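Local coordinates for protein agrobacterium tumefaciens DPS (Agrobacterium tumefaciens, PDB 1O9R) that protects DNA from oxidative damage without binding it, oxidising intracellular ferrous iron and storing it as a ferric mineral inside a hollow shell of twelve subunits, at residues Asn8-Pro11 with Ser12-Ser16. Sequence-based numbering, arbitrary orientation.
Sequences NDLP and SNAKS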
ATOM      1  N   ASN A   8      -8.736  -7.315 -36.787  1.00 15.23           N
ATOM      2  CA  ASN A   8      -7.710  -6.280 -36.909  1.00 15.19           C
ATOM      3  C   ASN A   8      -7.449  -5.949 -38.390  1.00 15.50           C
ATOM      4  O   ASN A   8      -7.040  -6.879 -39.096  1.00 16.51           O
ATOM      5  CB  ASN A   8      -6.436  -6.723 -36.192  1.00 16.11           C
ATOM      6  CG  ASN A   8      -5.444  -5.619 -36.049  1.00 16.81           C
ATOM      7  OD1 ASN A   8      -4.862  -5.310 -34.936  1.00 18.91           O
ATOM      8  ND2 ASN A   8      -5.134  -4.953 -37.125  1.00 14.88           N
ATOM      9  N   ASP A   9      -7.716  -4.722 -38.827  1.00 15.87           N
ATOM     10  CA  ASP A   9      -7.667  -4.445 -40.294  1.00 16.99           C
ATOM     11  C   ASP A   9      -6.370  -3.857 -40.776  1.00 18.86           C
ATOM     12  O   ASP A   9      -6.315  -3.311 -41.915  1.00 20.16           O
ATOM     13  CB  ASP A   9      -8.852  -3.580 -40.722  1.00 16.38           C
ATOM     14  CG  ASP A   9      -8.820  -2.131 -40.305  1.00 18.39           C
ATOM     15  OD1 ASP A   9      -7.867  -1.685 -39.648  1.00 20.22           O
ATOM     16  OD2 ASP A   9      -9.742  -1.340 -40.668  1.00 20.42           O
ATOM     17  N   LEU A  10      -5.262  -3.940 -40.048  1.00 17.31           N
ATOM     18  CA  LEU A  10      -3.954  -3.546 -40.604  1.00 17.49           C
ATOM     19  C   LEU A  10      -3.740  -4.374 -41.860  1.00 18.77           C
ATOM     20  O   LEU A  10      -3.998  -5.600 -41.878  1.00 17.89           O
ATOM     21  CB  LEU A  10      -2.812  -3.880 -39.616  1.00 16.47           C
ATOM     22  CG  LEU A  10      -1.448  -3.339 -40.008  1.00 17.50           C
ATOM     23  CD1 LEU A  10      -1.347  -1.829 -39.959  1.00 19.23           C
ATOM     24  CD2 LEU A  10      -0.357  -3.954 -39.128  1.00 18.94           C
ATOM     25  N   PRO A  11      -3.375  -3.760 -42.971  1.00 19.00           N
ATOM     26  CA  PRO A  11      -3.206  -4.548 -44.200  1.00 21.20           C
ATOM     27  C   PRO A  11      -2.352  -5.767 -44.036  1.00 21.46           C
ATOM     28  O   PRO A  11      -1.337  -5.780 -43.311  1.00 19.09           O
ATOM     29  CB  PRO A  11      -2.615  -3.527 -45.181  1.00 21.27           C
ATOM     30  CG  PRO A  11      -3.192  -2.244 -44.697  1.00 19.37           C
ATOM     31  CD  PRO A  11      -3.088  -2.336 -43.157  1.00 19.32           C
ATOM     32  N   SER A  12      -2.713  -6.868 -44.711  1.00 22.00           N
ATOM     33  CA  SER A  12      -1.985  -8.121 -44.592  1.00 23.96           C
ATOM     34  C   SER A  12      -0.500  -7.976 -44.883  1.00 23.17           C
ATOM     35  O   SER A  12       0.292  -8.642 -44.198  1.00 23.17           O
ATOM     36  CB  SER A  12      -2.552  -9.189 -45.559  1.00 28.55           C
ATOM     37  OG  SER A  12      -3.905  -9.404 -45.172  1.00 34.28           O
ATOM     38  N   ASN A  13      -0.103  -7.221 -45.895  1.00 22.91           N
ATOM     39  CA  ASN A  13       1.336  -7.115 -46.183  1.00 24.99           C
ATOM     40  C   ASN A  13       2.027  -6.392 -45.021  1.00 21.97           C
ATOM     41  O   ASN A  13       3.172  -6.776 -44.716  1.00 22.23           O
ATOM     42  CB  ASN A  13       1.649  -6.416 -47.500  1.00 29.64           C
ATOM     43  CG  ASN A  13       1.208  -7.155 -48.736  1.00 32.36           C
ATOM     44  OD1 ASN A  13       1.036  -8.368 -48.708  1.00 36.19           O
ATOM     45  ND2 ASN A  13       1.008  -6.446 -49.839  1.00 34.67           N
ATOM     46  N   ALA A  14       1.371  -5.403 -44.432  1.00 18.69           N
ATOM     47  CA  ALA A  14       1.950  -4.714 -43.265  1.00 18.41           C
ATOM     48  C   ALA A  14       2.011  -5.676 -42.061  1.00 18.36           C
ATOM     49  O   ALA A  14       3.070  -5.676 -41.403  1.00 18.21           O
ATOM     50  CB  ALA A  14       1.130  -3.490 -42.862  1.00 18.95           C
ATOM     51  N   LYS A  15       0.997  -6.477 -41.856  1.00 17.39           N
ATOM     52  CA  LYS A  15       1.065  -7.472 -40.775  1.00 15.99           C
ATOM     53  C   LYS A  15       2.273  -8.380 -40.970  1.00 19.11           C
ATOM     54  O   LYS A  15       3.042  -8.657 -40.017  1.00 17.90           O
ATOM     55  CB  LYS A  15      -0.185  -8.307 -40.676  1.00 16.68           C
ATOM     56  CG  LYS A  15      -1.463  -7.602 -40.205  1.00 16.92           C
ATOM     57  CD  LYS A  15      -2.568  -8.652 -40.150  1.00 18.01           C
ATOM     58  CE  LYS A  15      -3.831  -8.117 -39.470  1.00 19.69           C
ATOM     59  NZ  LYS A  15      -4.839  -7.702 -40.464  1.00 23.06           N
ATOM     60  N   SER A  16       2.452  -8.909 -42.190  1.00 18.36           N
ATOM     61  CA  SER A  16       3.592  -9.831 -42.367  1.00 19.63           C
ATOM     62  C   SER A  16       4.917  -9.141 -42.121  1.00 18.74           C
ATOM     63  O   SER A  16       5.848  -9.690 -41.457  1.00 18.76           O
ATOM     64  CB  SER A  16       3.488 -10.309 -43.846  1.00 23.05           C
ATOM     65  OG  SER A  16       4.523 -11.261 -44.137  1.00 30.73           O
TER
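Lys-15, in the first turn of helix 12-42, reaches back over the N-terminal loop and grips it at two carbonyl groups, while Pro-11 occupies the N-cap position of this helix in the ferritin-like bundle. The amino group of Lys-15 makes two hydrogen bonds to the loop. Lys-15 NZ lies 2.7 Å from Leu-10 O, in the carbonyl plane with a C=O...N angle of 146°. Lys-15 NZ is equally 2.7 Å from Asn-8 O, but there it sits above the carbonyl plane, 35° out of it. One cation thus bridges two carbonyls two residues apart, which probably helps to hold the bend of the loop between them. The lysine chain runs extended through CD to CE and then bends at its last torsion, bringing NZ within bonding distance of both oxygens.

Backbone bonding starts the helix. Lys-15 N donates to Pro-11 O over 2.8 Å, the N-H...O angle of 163° marking a nearly straight i to i+4 bond; the next, from Ser-16 N to Ser-12 O, continues the pattern.

Apolar contacts involve Leu-10 and Ala-14, both buried. Leu-10 CG rests 3.8 Å from Ala-14 CB, and Leu-10 CD2 comes to 4.0 Å from Lys-15 CG; Leu-10 and Lys-15 lie alongside with their chains directed oppositely. Leu-10 and Asn-8 also pack on Leu-76 of the same chain, tying the loop to the segment after helix 48-75.

Asp-9 turns away from the helix and serves the assembly: its OD1 forms a salt bridge with Arg-122 NE of a second subunit, whose Asn-119 OD1 accepts a hydrogen bond from Asp-9 N. Within the turn itself, the methyl of Ala-14 approaches the cap carbonyl as well, with Ala-14 CB 3.4 Å from Pro-11 O.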